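Local atomic coordinates of DegV family protein (Eubacterium eligens, PDB entry 3FDJ), a protein that is of unknown function but, as a DegV family member, probably binds a fatty acid in the cleft between its two domains. Residues Arg123-Gln128 and Ala148-Thr153; Phe79-Thr84 and Arg111-Lys116; Gly224-Cys229 and Thr251-Tyr256; Leu6-Ala11 and Met20-Val25; Arg154-Leu159 and Ile187-Ser192. One frame throughout, in Å; residues are numbered along the deposited sequence. Where two conformers were deposited one is given.

Contacts 2 and 4 lie on one beta sheet: strands 5-9 and 77-82 are neighbours in it, and Val81 N probably donates to Val7 O (2.8 Å). Contacts 3 and 5 belong to a second sheet, with centres about 16 Å apart. Contact 1 lies between the two sheets, its centre about 11 Å from contact 2 and 13 Å from contact 3, which it meets through Glu127. Contacts 4 and 5 are farthest apart, about 23 Å between centres. Bound hexaethylene glycol, probably from the crystallisation liquor, lies about 4 Å from the side chain of Ile83 in contact 2 and also of Leu155 in contact 5, consistent with a pocket between the sheets.

Contact 1 (Arg123-Gln128 and Ala148-Thr153); sequences RIILEQ and AYMQKT
Helix-helix packing joins Ile124, Ile125 and Gln128 of helix 120-134 to Tyr149 and Met150 near the C-terminal end of helix 139-150, with Thr153 added from the turn that follows. No direct hydrogen bond crosses the contact; the evidence is in the stacking. The Gln128 side chain lies flat over one face of the Tyr149 ring, its CG 3.5 Å from the centroid and 2° off the normal, a CH-pi contact. CG leaves anti to the backbone N (chi1 -172°), and a bend at chi2 then turns the amide until its plane is 11° from that of the ring. Ile124 takes a different approach: its CG2 meets the ring in plane at the edge, 3.8 Å from Tyr149 CE2, and also rests 4.0 Å from Thr153 CG2. Ile125 uses its CG1, 3.7 Å from CG of Met150, which is present as selenomethionine. In this two-sheet DegV fold, helix 120-134 lies between the sheets: Ile125 and Leu126 touch Val81 in one, while Ile124 touches Arg227 in the other. A water serves as the polar link, donating to Ile124 O (2.7 Å) and to Tyr149 OH (2.8 Å); the phenol also hydrogen-bonds Glu276. A type I beta turn runs from Met150 to Thr153, and Thr153 OG1 donates to Met150 O across it at 2.8 Å while being held by Gln121. Elsewhere on helix 120-134, Arg123 NE and Glu127 OE2 form a salt bridge of 2.9 Å, and Glu127 OE1 pairs with Arg227 and Lys225.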
# COMPACT_ATOMS: atom_id res chain seq x y z
N ARG A 123 -3.74 4.05 1.59
CA ARG A 123 -4.40 5.27 1.10
C ARG A 123 -5.80 5.46 1.66
O ARG A 123 -6.14 6.57 2.10
CB ARG A 123 -4.42 5.34 -0.44
CG ARG A 123 -5.00 6.61 -0.92
CD ARG A 123 -4.88 6.77 -2.41
NE ARG A 123 -5.48 8.03 -2.78
CZ ARG A 123 -5.20 8.71 -3.89
NH1 ARG A 123 -4.32 8.26 -4.79
NH2 ARG A 123 -5.81 9.88 -4.07
N ILE A 124 -6.61 4.40 1.66
CA ILE A 124 -7.96 4.47 2.21
C ILE A 124 -7.95 4.85 3.70
O ILE A 124 -8.77 5.64 4.16
CB ILE A 124 -8.75 3.17 1.92
CG1 ILE A 124 -9.17 3.16 0.45
CG2 ILE A 124 -10.00 3.05 2.80
CD1 ILE A 124 -10.04 1.96 0.01
N ILE A 125 -7.03 4.27 4.45
CA ILE A 125 -6.88 4.64 5.87
C ILE A 125 -6.55 6.14 6.01
O ILE A 125 -7.20 6.86 6.77
CB ILE A 125 -5.82 3.76 6.55
CG1 ILE A 125 -6.33 2.32 6.61
CG2 ILE A 125 -5.50 4.27 7.96
CD1 ILE A 125 -5.26 1.26 6.95
N LEU A 126 -5.57 6.61 5.25
CA LEU A 126 -5.16 8.02 5.29
C LEU A 126 -6.32 8.94 4.95
O LEU A 126 -6.52 9.96 5.62
CB LEU A 126 -4.00 8.26 4.33
CG LEU A 126 -2.67 7.71 4.81
CD1 LEU A 126 -1.72 7.58 3.64
CD2 LEU A 126 -2.08 8.62 5.90
N GLU A 127 -7.10 8.56 3.94
CA GLU A 127 -8.25 9.37 3.56
C GLU A 127 -9.34 9.41 4.63
O GLU A 127 -10.06 10.40 4.76
CB GLU A 127 -8.83 8.93 2.23
CG GLU A 127 -7.92 9.19 1.03
CD GLU A 127 -8.56 8.78 -0.27
OE1 GLU A 127 -9.81 8.85 -0.35
OE2 GLU A 127 -7.84 8.41 -1.22
N GLN A 128 -9.50 8.31 5.37
CA GLN A 128 -10.48 8.29 6.43
C GLN A 128 -10.03 9.12 7.62
O GLN A 128 -10.86 9.79 8.26
CB GLN A 128 -10.82 6.86 6.86
CG GLN A 128 -11.97 6.78 7.84
CD GLN A 128 -13.31 7.24 7.28
OE1 GLN A 128 -13.51 7.35 6.06
NE2 GLN A 128 -14.23 7.51 8.19
N ALA A 148 -11.69 0.40 13.94
CA ALA A 148 -12.99 -0.16 13.61
C ALA A 148 -13.28 -0.04 12.11
O ALA A 148 -13.77 -0.98 11.48
CB ALA A 148 -14.08 0.55 14.42
N TYR A 149 -12.98 1.14 11.55
CA TYR A 149 -13.13 1.42 10.12
C TYR A 149 -12.32 0.45 9.26
O TYR A 149 -12.81 -0.07 8.23
CB TYR A 149 -12.74 2.88 9.84
CG TYR A 149 -12.76 3.23 8.38
CD1 TYR A 149 -13.94 3.63 7.76
CD2 TYR A 149 -11.62 3.11 7.60
CE1 TYR A 149 -13.97 3.92 6.39
CE2 TYR A 149 -11.63 3.41 6.24
CZ TYR A 149 -12.80 3.82 5.64
OH TYR A 149 -12.84 4.12 4.29
N MSE A 150 -11.09 0.16 9.70
CA MSE A 150 -10.20 -0.75 8.97
C MSE A 150 -10.74 -2.18 8.82
O MSE A 150 -10.44 -2.88 7.84
CB MSE A 150 -8.84 -0.77 9.67
CG MSE A 150 -8.02 0.46 9.35
SE MSE A 150 -6.59 0.69 10.67
CE MSE A 150 -5.65 -0.96 10.40
N GLN A 151 -11.55 -2.60 9.77
CA GLN A 151 -12.16 -3.92 9.69
C GLN A 151 -13.09 -4.04 8.49
O GLN A 151 -13.34 -5.16 8.04
CB GLN A 151 -12.90 -4.23 11.00
CG GLN A 151 -11.95 -4.40 12.15
CD GLN A 151 -12.61 -4.84 13.45
OE1 GLN A 151 -13.82 -4.68 13.65
NE2 GLN A 151 -11.81 -5.35 14.34
N LYS A 152 -13.60 -2.90 8.00
CA LYS A 152 -14.51 -2.84 6.86
C LYS A 152 -13.77 -2.38 5.59
O LYS A 152 -14.31 -1.61 4.77
CB LYS A 152 -15.69 -1.90 7.14
CG LYS A 152 -16.50 -2.29 8.35
CD LYS A 152 -17.67 -1.32 8.58
CE LYS A 152 -18.62 -1.87 9.62
NZ LYS A 152 -19.23 -3.19 9.21
N THR A 153 -12.52 -2.84 5.45
CA THR A 153 -11.74 -2.57 4.24
C THR A 153 -11.02 -3.87 3.82
O THR A 153 -10.73 -4.71 4.67
CB THR A 153 -10.68 -1.43 4.41
OG1 THR A 153 -9.69 -1.81 5.36
CG2 THR A 153 -11.34 -0.11 4.86
O HOH W 1 -11.31 6.30 3.35

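Contact 2 (Phe79-Thr84 and Arg111-Lys116); sequences FVVTIT and RVIDSK
Thr82 O is gripped twice by Ser115, through OG at 2.7 Å and through the backbone N at 3.1 Å. Behind this pair of hydrogen bonds the backbones pair in parallel: Val80 N donates to Arg111 O, Ile113 N to Val80 O at 2.7 Å (N-H...O 170°), and Thr82 N to Ile113 O. On one face of the sheet the Phe79 ring rests obliquely on the Arg111 stem, CD1 3.6 Å from CB, while Val81 CG2 lies 4.2 Å from Ile113 CD1. On the other, Thr82 CG2 touches Val112 CG1 at 3.8 Å. These are the two strands of a beta-alpha-beta unit, strand 77-82, helix 90-102 and strand 109-114, with the helix covering the Thr82 and Val112 face through Tyr91. Arg111 bends at chi2 (66°), which folds its guanidinium over Ile113 CG1, and its NH2 forms salt bridges with Asp143 and Asp147 of helix 139-150. Toward the Thr84 and Lys116 side, Asp114 OD1 accepts from Lys116 N (2.9 Å) in an Asx turn, and a water donates to both Asp114 OD2 (2.7 Å) and Thr84 OG1. Thr84 OG1 is further bonded to Gly194 O, and Asp9 OD2 takes the N-H of Ile83.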
# COMPACT_ATOMS: atom_id res chain seq x y z
N PHE A 79 -0.67 11.01 13.27
CA PHE A 79 -1.02 9.65 12.92
C PHE A 79 -0.01 9.18 11.89
O PHE A 79 0.28 9.89 10.92
CB PHE A 79 -2.46 9.53 12.38
CG PHE A 79 -3.51 9.71 13.41
CD1 PHE A 79 -3.83 8.68 14.31
CD2 PHE A 79 -4.19 10.91 13.53
CE1 PHE A 79 -4.80 8.87 15.27
CE2 PHE A 79 -5.16 11.10 14.53
CZ PHE A 79 -5.45 10.09 15.40
N VAL A 80 0.53 7.99 12.12
CA VAL A 80 1.51 7.38 11.22
C VAL A 80 0.93 6.10 10.68
O VAL A 80 0.55 5.22 11.47
CB VAL A 80 2.82 7.07 11.96
CG1 VAL A 80 3.89 6.61 10.95
CG2 VAL A 80 3.33 8.29 12.76
N VAL A 81 0.85 5.95 9.36
CA VAL A 81 0.34 4.70 8.76
C VAL A 81 1.51 3.93 8.15
O VAL A 81 2.31 4.50 7.42
CB VAL A 81 -0.75 4.98 7.72
CG1 VAL A 81 -1.31 3.65 7.13
CG2 VAL A 81 -1.89 5.81 8.35
N THR A 82 1.63 2.66 8.50
CA THR A 82 2.73 1.85 7.99
C THR A 82 2.23 0.64 7.21
O THR A 82 1.13 0.16 7.40
CB THR A 82 3.71 1.33 9.09
OG1 THR A 82 3.12 0.26 9.84
CG2 THR A 82 4.16 2.47 10.07
N ILE A 83 3.08 0.16 6.32
CA ILE A 83 2.91 -1.13 5.66
C ILE A 83 2.90 -2.23 6.74
O ILE A 83 3.47 -2.07 7.83
CB ILE A 83 4.04 -1.32 4.61
CG1 ILE A 83 3.96 -2.69 3.88
CG2 ILE A 83 5.37 -1.13 5.27
CD1 ILE A 83 4.78 -2.69 2.59
N THR A 84 2.19 -3.31 6.44
CA THR A 84 2.02 -4.43 7.35
C THR A 84 3.26 -4.84 8.14
O THR A 84 4.36 -5.10 7.60
CB THR A 84 1.45 -5.66 6.61
OG1 THR A 84 1.37 -6.75 7.52
CG2 THR A 84 2.30 -6.03 5.39
N ARG A 111 0.16 8.20 17.15
CA ARG A 111 -0.42 6.86 17.01
C ARG A 111 0.18 6.28 15.76
O ARG A 111 0.07 6.87 14.68
CB ARG A 111 -1.94 6.92 16.88
CG ARG A 111 -2.56 5.63 16.30
CD ARG A 111 -2.40 4.42 17.23
NE ARG A 111 -2.63 3.16 16.51
CZ ARG A 111 -3.82 2.67 16.16
NH1 ARG A 111 -3.88 1.52 15.52
NH2 ARG A 111 -4.96 3.28 16.46
N VAL A 112 0.84 5.13 15.92
CA VAL A 112 1.35 4.39 14.76
C VAL A 112 0.32 3.30 14.44
O VAL A 112 -0.04 2.51 15.33
CB VAL A 112 2.72 3.79 15.00
CG1 VAL A 112 3.20 3.07 13.74
CG2 VAL A 112 3.76 4.85 15.45
N ILE A 113 -0.15 3.31 13.19
CA ILE A 113 -1.16 2.38 12.68
C ILE A 113 -0.50 1.36 11.77
O ILE A 113 0.00 1.70 10.69
CB ILE A 113 -2.29 3.09 11.90
CG1 ILE A 113 -2.96 4.16 12.75
CG2 ILE A 113 -3.32 2.05 11.38
CD1 ILE A 113 -3.87 5.07 11.95
N ASP A 114 -0.46 0.11 12.22
CA ASP A 114 -0.09 -1.01 11.37
C ASP A 114 -1.29 -1.22 10.45
O ASP A 114 -2.35 -1.62 10.91
CB ASP A 114 0.15 -2.25 12.21
CG ASP A 114 0.36 -3.52 11.37
OD1 ASP A 114 0.50 -3.43 10.14
OD2 ASP A 114 0.37 -4.61 11.98
N SER A 115 -1.13 -0.92 9.18
CA SER A 115 -2.24 -1.05 8.23
C SER A 115 -2.64 -2.48 7.99
O SER A 115 -3.71 -2.70 7.43
CB SER A 115 -1.90 -0.42 6.88
OG SER A 115 -0.88 -1.14 6.20
N LYS A 116 -1.77 -3.44 8.33
CA LYS A 116 -1.99 -4.85 8.01
C LYS A 116 -2.10 -5.05 6.49
O LYS A 116 -2.63 -6.05 6.01
CB LYS A 116 -3.23 -5.38 8.71
CG LYS A 116 -3.30 -5.10 10.21
CD LYS A 116 -4.57 -5.75 10.75
CE LYS A 116 -4.90 -5.39 12.16
NZ LYS A 116 -6.07 -6.22 12.61
O HOH W 2 0.18 -6.78 10.33

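Contact 3 (Gly224-Cys229 and Thr251-Tyr256); sequences GKLRIC and TDVCVY
The Arg227 guanidinium is sandwiched, with Cys254 CB over one face and Lys225 CG over the other, 3.4 Å above the plane and offset toward the rim. At its edge sits Asp252 OD1, which receives NH1 and NH2 end-on, each at 3.0 Å, from the same face of the carboxylate; the two planes stand 55° apart. NH1 also donates to Leu226 O (2.9 Å), an oxygen that accepts Cys254 N as well. The turns at chi1 (-65°) and chi2 (-66°) of Arg227 bring the group back over the neighbouring strand. NH2 and Lys225 NZ both form salt bridges with Glu127 of helix 120-134, so Glu127 bridges both cations, while Asp252 pairs with Arg227 alone of the two. A leucine in place of Arg227 would probably leave Asp252 OD1 without its two donors here and Glu127 with one charged mate fewer. The second flat group, the Tyr256 ring, carries Cys229 CB over one face, 4.1 Å from its centroid, and has Arg227 CB at its edge; Arg123 makes a cation-pi contact with it. On the opposite face of the sheet, Leu226 CD2 lies 3.7 Å from Val253 CG1, beside helix 234-248. The backbones run parallel, with Ile228 N to Cys254 O and Tyr256 N to Ile228 O both 2.9 Å. Strand 226-230, helix 234-248 and strand 253-257 make up a beta-alpha-beta unit at one margin of the second sheet.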
# COMPACT_ATOMS: atom_id res chain seq x y z
N GLY A 224 -18.86 1.29 -2.23
CA GLY A 224 -18.13 2.33 -1.50
C GLY A 224 -16.78 2.68 -2.12
O GLY A 224 -16.46 2.29 -3.24
N LYS A 225 -15.98 3.40 -1.36
CA LYS A 225 -14.73 3.91 -1.85
C LYS A 225 -13.83 2.79 -2.40
O LYS A 225 -13.73 1.72 -1.81
CB LYS A 225 -14.04 4.67 -0.72
CG LYS A 225 -12.74 5.30 -1.11
CD LYS A 225 -12.08 6.01 0.06
CE LYS A 225 -12.86 7.19 0.51
NZ LYS A 225 -12.01 8.10 1.32
N LEU A 226 -13.21 3.05 -3.55
CA LEU A 226 -12.39 2.10 -4.29
C LEU A 226 -11.13 2.82 -4.75
O LEU A 226 -11.20 3.90 -5.35
CB LEU A 226 -13.15 1.63 -5.55
CG LEU A 226 -12.36 0.81 -6.59
CD1 LEU A 226 -11.98 -0.51 -5.99
CD2 LEU A 226 -13.22 0.65 -7.88
N ARG A 227 -9.97 2.21 -4.49
CA ARG A 227 -8.69 2.80 -4.86
C ARG A 227 -7.88 1.72 -5.56
O ARG A 227 -7.76 0.61 -5.05
CB ARG A 227 -7.94 3.33 -3.62
CG ARG A 227 -8.65 4.50 -2.92
CD ARG A 227 -8.69 5.73 -3.79
NE ARG A 227 -9.38 6.86 -3.16
CZ ARG A 227 -10.65 7.21 -3.33
NH1 ARG A 227 -11.45 6.56 -4.17
NH2 ARG A 227 -11.11 8.27 -2.69
N ILE A 228 -7.38 2.02 -6.75
CA ILE A 228 -6.63 1.05 -7.54
C ILE A 228 -5.30 1.67 -7.97
O ILE A 228 -5.29 2.74 -8.62
CB ILE A 228 -7.40 0.64 -8.83
CG1 ILE A 228 -8.84 0.22 -8.53
CG2 ILE A 228 -6.61 -0.44 -9.61
CD1 ILE A 228 -9.74 -0.03 -9.79
N CYS A 229 -4.18 1.04 -7.61
CA CYS A 229 -2.88 1.42 -8.14
C CYS A 229 -2.37 0.35 -9.10
O CYS A 229 -2.81 -0.82 -9.05
CB CYS A 229 -1.86 1.76 -7.05
SG CYS A 229 -1.17 0.38 -6.32
N THR A 251 -19.18 5.54 -7.24
CA THR A 251 -18.82 6.87 -7.74
C THR A 251 -17.48 7.35 -7.18
O THR A 251 -16.85 8.23 -7.77
CB THR A 251 -19.89 7.91 -7.43
OG1 THR A 251 -20.13 7.94 -6.03
CG2 THR A 251 -21.20 7.59 -8.18
N ASP A 252 -17.04 6.80 -6.04
CA ASP A 252 -15.79 7.26 -5.43
C ASP A 252 -14.63 6.31 -5.77
O ASP A 252 -14.30 5.42 -4.99
CB ASP A 252 -15.95 7.41 -3.92
CG ASP A 252 -14.77 8.12 -3.27
OD1 ASP A 252 -13.77 8.42 -3.96
OD2 ASP A 252 -14.87 8.39 -2.06
N VAL A 253 -14.04 6.53 -6.94
CA VAL A 253 -13.00 5.68 -7.49
C VAL A 253 -11.82 6.54 -7.87
O VAL A 253 -11.99 7.65 -8.37
CB VAL A 253 -13.46 4.93 -8.75
CG1 VAL A 253 -12.37 3.93 -9.24
CG2 VAL A 253 -14.72 4.18 -8.47
N CYS A 254 -10.62 6.04 -7.60
CA CYS A 254 -9.41 6.68 -8.08
C CYS A 254 -8.45 5.58 -8.58
O CYS A 254 -8.20 4.61 -7.86
CB CYS A 254 -8.76 7.50 -6.98
SG CYS A 254 -7.35 8.46 -7.56
N VAL A 255 -7.95 5.76 -9.80
CA VAL A 255 -6.92 4.90 -10.40
C VAL A 255 -5.65 5.73 -10.49
O VAL A 255 -5.67 6.86 -11.02
CB VAL A 255 -7.32 4.48 -11.82
CG1 VAL A 255 -6.12 3.84 -12.58
CG2 VAL A 255 -8.52 3.54 -11.77
N TYR A 256 -4.53 5.19 -10.02
CA TYR A 256 -3.30 5.96 -9.99
C TYR A 256 -2.07 5.06 -10.01
O TYR A 256 -2.16 3.85 -9.86
CB TYR A 256 -3.27 6.86 -8.75
CG TYR A 256 -3.43 6.10 -7.46
CD1 TYR A 256 -4.69 5.68 -7.04
CD2 TYR A 256 -2.34 5.79 -6.66
CE1 TYR A 256 -4.85 4.95 -5.88
CE2 TYR A 256 -2.49 5.08 -5.48
CZ TYR A 256 -3.76 4.66 -5.11
OH TYR A 256 -3.94 3.97 -3.97

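Contact 4 (Leu6-Ala11 and Met20-Val25); sequences LVADSA and MVFKAV
Val25 N donates to Ala8 O at 2.8 Å, the shortest polar bond between the segments. Parallel pairing continues from it toward Leu6: Leu6 N to Val21 O is the straightest bond (171°), Lys23 N reaches Leu6 O at 3.0 Å, and Ala8 N reaches Lys23 O. Beyond the last bridge Ser10 N still finds Val25 O, at 2.9 Å, but from above the carbonyl plane, as the chain turns into a 3-10 segment. Side chains alternate between the two faces. The Phe22 ring, set by CG anti to the backbone N (chi1 173°), presents its edge to Ala8 CB, 3.9 Å from CE1, and meets Leu6 CB with CD1. Strands 5-9 and 21-30 are adjacent parallel strands of the first sheet, strand 5-9 also pairing with strand 77-82 on its other edge. Helix 120-134 covers the Phe22 face through Leu126; an alanine instead of Phe22 would probably open a gap beside Ala8 and leave the Leu126 methyl without its aromatic neighbour. On the reverse face Val7 CG1 packs 3.6 Å from Val25 CG2, under Trp68. Asp9 OD1 closes an Asx turn by accepting Ala11 N at 2.8 Å, and Ser10 OG bonds Asp38.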
# COMPACT_ATOMS: atom_id res chain seq x y z
N LEU A 6 -0.55 13.90 9.28
CA LEU A 6 -0.56 12.53 8.80
C LEU A 6 0.81 12.17 8.18
O LEU A 6 1.39 12.93 7.41
CB LEU A 6 -1.70 12.33 7.80
CG LEU A 6 -3.11 12.65 8.30
CD1 LEU A 6 -4.18 12.33 7.20
CD2 LEU A 6 -3.44 11.97 9.62
N VAL A 7 1.33 11.00 8.54
CA VAL A 7 2.61 10.51 8.03
C VAL A 7 2.41 9.08 7.56
O VAL A 7 1.64 8.31 8.18
CB VAL A 7 3.71 10.57 9.13
CG1 VAL A 7 5.07 10.09 8.61
CG2 VAL A 7 3.88 12.02 9.67
N ALA A 8 3.07 8.70 6.46
CA ALA A 8 3.01 7.31 6.01
C ALA A 8 4.30 6.93 5.36
O ALA A 8 4.99 7.76 4.79
CB ALA A 8 1.85 7.11 5.04
N ASP A 9 4.65 5.64 5.40
CA ASP A 9 5.72 5.21 4.54
C ASP A 9 5.30 5.22 3.06
O ASP A 9 4.11 5.22 2.71
CB ASP A 9 6.30 3.88 4.98
CG ASP A 9 5.36 2.76 4.77
OD1 ASP A 9 5.04 2.48 3.57
OD2 ASP A 9 4.97 2.13 5.79
N SER A 10 6.32 5.22 2.21
CA SER A 10 6.13 5.39 0.77
C SER A 10 5.41 4.23 0.08
O SER A 10 5.04 4.34 -1.08
CB SER A 10 7.50 5.64 0.10
OG SER A 10 8.31 4.48 0.13
N ALA A 11 5.17 3.13 0.80
CA ALA A 11 4.30 2.06 0.28
C ALA A 11 2.86 2.54 0.07
O ALA A 11 2.08 1.83 -0.57
CB ALA A 11 4.32 0.85 1.17
N MSE A 20 -4.68 18.47 3.59
CA MSE A 20 -4.11 17.93 4.83
C MSE A 20 -2.63 18.23 4.92
O MSE A 20 -1.98 18.53 3.91
CB MSE A 20 -4.26 16.42 4.85
CG MSE A 20 -5.64 15.93 5.16
SE MSE A 20 -6.08 16.02 7.06
CE MSE A 20 -4.30 15.82 7.83
N VAL A 21 -2.10 18.15 6.13
CA VAL A 21 -0.67 18.14 6.34
C VAL A 21 -0.26 16.67 6.26
O VAL A 21 -0.70 15.87 7.08
CB VAL A 21 -0.28 18.70 7.68
CG1 VAL A 21 1.24 18.60 7.88
CG2 VAL A 21 -0.76 20.15 7.83
N PHE A 22 0.58 16.34 5.29
CA PHE A 22 0.94 14.95 5.03
C PHE A 22 2.38 14.85 4.56
O PHE A 22 2.83 15.63 3.73
CB PHE A 22 0.04 14.36 3.96
CG PHE A 22 0.48 12.98 3.51
CD1 PHE A 22 0.20 11.88 4.31
CD2 PHE A 22 1.22 12.82 2.35
CE1 PHE A 22 0.65 10.60 3.94
CE2 PHE A 22 1.68 11.55 1.98
CZ PHE A 22 1.37 10.45 2.75
N LYS A 23 3.08 13.85 5.07
CA LYS A 23 4.43 13.55 4.64
C LYS A 23 4.65 12.06 4.43
O LYS A 23 4.39 11.25 5.35
CB LYS A 23 5.40 14.05 5.70
CG LYS A 23 6.81 14.02 5.25
CD LYS A 23 7.08 15.13 4.26
CE LYS A 23 8.40 14.94 3.56
NZ LYS A 23 9.51 15.25 4.50
N ALA A 24 5.16 11.70 3.25
CA ALA A 24 5.58 10.32 2.97
C ALA A 24 7.04 10.11 3.34
O ALA A 24 7.87 11.00 3.13
CB ALA A 24 5.34 9.97 1.48
N VAL A 25 7.35 8.95 3.90
CA VAL A 25 8.69 8.61 4.32
C VAL A 25 9.23 7.45 3.46
O VAL A 25 8.69 6.34 3.48
CB VAL A 25 8.71 8.22 5.80
CG1 VAL A 25 10.16 8.04 6.26
CG2 VAL A 25 8.01 9.33 6.65

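Contact 5 (Arg154-Leu159 and Ile187-Ser192); sequences RLFCSL and IGTASS
Thr189 OG1 is satisfied on both sides: it donates to Leu155 O at 2.7 Å, nearly in line with that carbonyl (C=O...O 165°), and accepts Arg154 NH2 at 3.0 Å with the oxygen in the guanidinium plane. The hydroxyl reaches both because it stands anti to the backbone N (chi1 -171°). Leu155 O has a second, weak donor in Ala190 N at 3.3 Å. One water serves three further groups, accepting from Arg154 NE (2.9 Å) and from Leu155 N, and donating to Ala190 O (2.8 Å); the guanidinium is thus fixed at two nitrogens, while its face lies against Phe156 CZ. Farther along, Cys157 and Gly188 form an antiparallel hydrogen-bonded pair, with Cys157 N to Gly188 O and Gly188 N to Cys157 O both 2.9 Å. Packing is close here, since a side-chain carbon on Gly188 would come about 3.1 Å from Cys157 SG. The flanking pairs, Phe156 with Thr189 and Ser158 with Ile187, are non-hydrogen-bonded, and the Phe156 and Thr189 side chains lie next to each other pointing the same way. Arg154 O, turned from this pairing, takes the hydroxyl of Ser274. In the second sheet, strand 153-159 runs between strands 184-190 and 271-276, and strand 196-203 adjoins 184-190 in turn; helix 205-219 covers the Ser158 and Ile187 face through Leu208, while Gln121 of helix 120-134 meets Leu155 and Ala190.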
# COMPACT_ATOMS: atom_id res chain seq x y z
N ARG A 154 -10.76 -4.03 2.52
CA ARG A 154 -10.09 -5.19 1.97
C ARG A 154 -9.12 -4.79 0.89
O ARG A 154 -9.24 -3.70 0.33
CB ARG A 154 -11.10 -6.15 1.36
CG ARG A 154 -12.04 -6.81 2.37
CD ARG A 154 -11.34 -7.79 3.34
NE ARG A 154 -10.63 -8.85 2.64
CZ ARG A 154 -11.15 -9.99 2.18
NH1 ARG A 154 -12.43 -10.28 2.35
NH2 ARG A 154 -10.35 -10.87 1.55
N LEU A 155 -8.19 -5.68 0.59
CA LEU A 155 -7.26 -5.50 -0.50
C LEU A 155 -7.19 -6.75 -1.35
O LEU A 155 -7.12 -7.86 -0.83
CB LEU A 155 -5.86 -5.17 0.03
CG LEU A 155 -4.77 -5.00 -1.04
CD1 LEU A 155 -3.80 -3.89 -0.63
CD2 LEU A 155 -4.04 -6.29 -1.30
N PHE A 156 -7.17 -6.55 -2.66
CA PHE A 156 -6.92 -7.63 -3.60
C PHE A 156 -5.84 -7.18 -4.58
O PHE A 156 -5.69 -5.97 -4.86
CB PHE A 156 -8.19 -8.00 -4.36
CG PHE A 156 -9.29 -8.50 -3.48
CD1 PHE A 156 -9.28 -9.82 -3.02
CD2 PHE A 156 -10.32 -7.66 -3.08
CE1 PHE A 156 -10.28 -10.28 -2.17
CE2 PHE A 156 -11.32 -8.13 -2.24
CZ PHE A 156 -11.30 -9.43 -1.78
N CYS A 157 -5.10 -8.14 -5.12
CA CYS A 157 -4.08 -7.82 -6.09
C CYS A 157 -4.06 -8.86 -7.19
O CYS A 157 -4.54 -9.97 -7.01
CB CYS A 157 -2.70 -7.71 -5.43
SG CYS A 157 -2.13 -9.19 -4.68
N SER A 158 -3.52 -8.47 -8.33
CA SER A 158 -3.21 -9.41 -9.40
C SER A 158 -1.80 -9.12 -9.90
O SER A 158 -1.51 -8.01 -10.38
CB SER A 158 -4.22 -9.27 -10.53
OG SER A 158 -3.97 -10.25 -11.53
N LEU A 159 -0.91 -10.10 -9.76
CA LEU A 159 0.50 -9.94 -10.05
C LEU A 159 0.94 -10.85 -11.20
O LEU A 159 0.66 -12.04 -11.19
CB LEU A 159 1.32 -10.22 -8.80
CG LEU A 159 0.87 -9.48 -7.54
CD1 LEU A 159 1.82 -9.78 -6.39
CD2 LEU A 159 0.77 -7.95 -7.79
N ILE A 187 -3.67 -14.02 -8.19
CA ILE A 187 -4.58 -13.14 -7.47
C ILE A 187 -4.38 -13.36 -5.97
O ILE A 187 -4.34 -14.50 -5.49
CB ILE A 187 -6.06 -13.44 -7.84
CG1 ILE A 187 -6.29 -13.25 -9.34
CG2 ILE A 187 -7.00 -12.50 -7.05
CD1 ILE A 187 -7.69 -13.76 -9.78
N GLY A 188 -4.22 -12.27 -5.23
CA GLY A 188 -4.02 -12.34 -3.79
C GLY A 188 -4.93 -11.41 -3.01
O GLY A 188 -5.64 -10.57 -3.59
N THR A 189 -4.94 -11.61 -1.71
CA THR A 189 -5.57 -10.68 -0.78
C THR A 189 -4.66 -10.47 0.42
O THR A 189 -3.78 -11.28 0.71
CB THR A 189 -6.98 -11.18 -0.36
OG1 THR A 189 -7.67 -10.16 0.38
CG2 THR A 189 -6.89 -12.47 0.46
N ALA A 190 -4.86 -9.35 1.12
CA ALA A 190 -4.19 -9.15 2.41
C ALA A 190 -4.90 -10.03 3.43
O ALA A 190 -6.13 -9.94 3.61
CB ALA A 190 -4.21 -7.65 2.80
N SER A 191 -4.14 -10.90 4.09
CA SER A 191 -4.72 -11.83 5.08
C SER A 191 -4.99 -11.12 6.40
O SER A 191 -4.54 -10.00 6.65
CB SER A 191 -3.76 -12.99 5.35
OG SER A 191 -2.72 -12.58 6.22
N SER A 192 -5.71 -11.82 7.28
CA SER A 192 -5.96 -11.34 8.62
C SER A 192 -4.67 -11.18 9.43
O SER A 192 -4.67 -10.49 10.45
CB SER A 192 -6.89 -12.31 9.34
OG SER A 192 -6.18 -13.51 9.64
O HOH W 3 -7.84 -7.95 2.65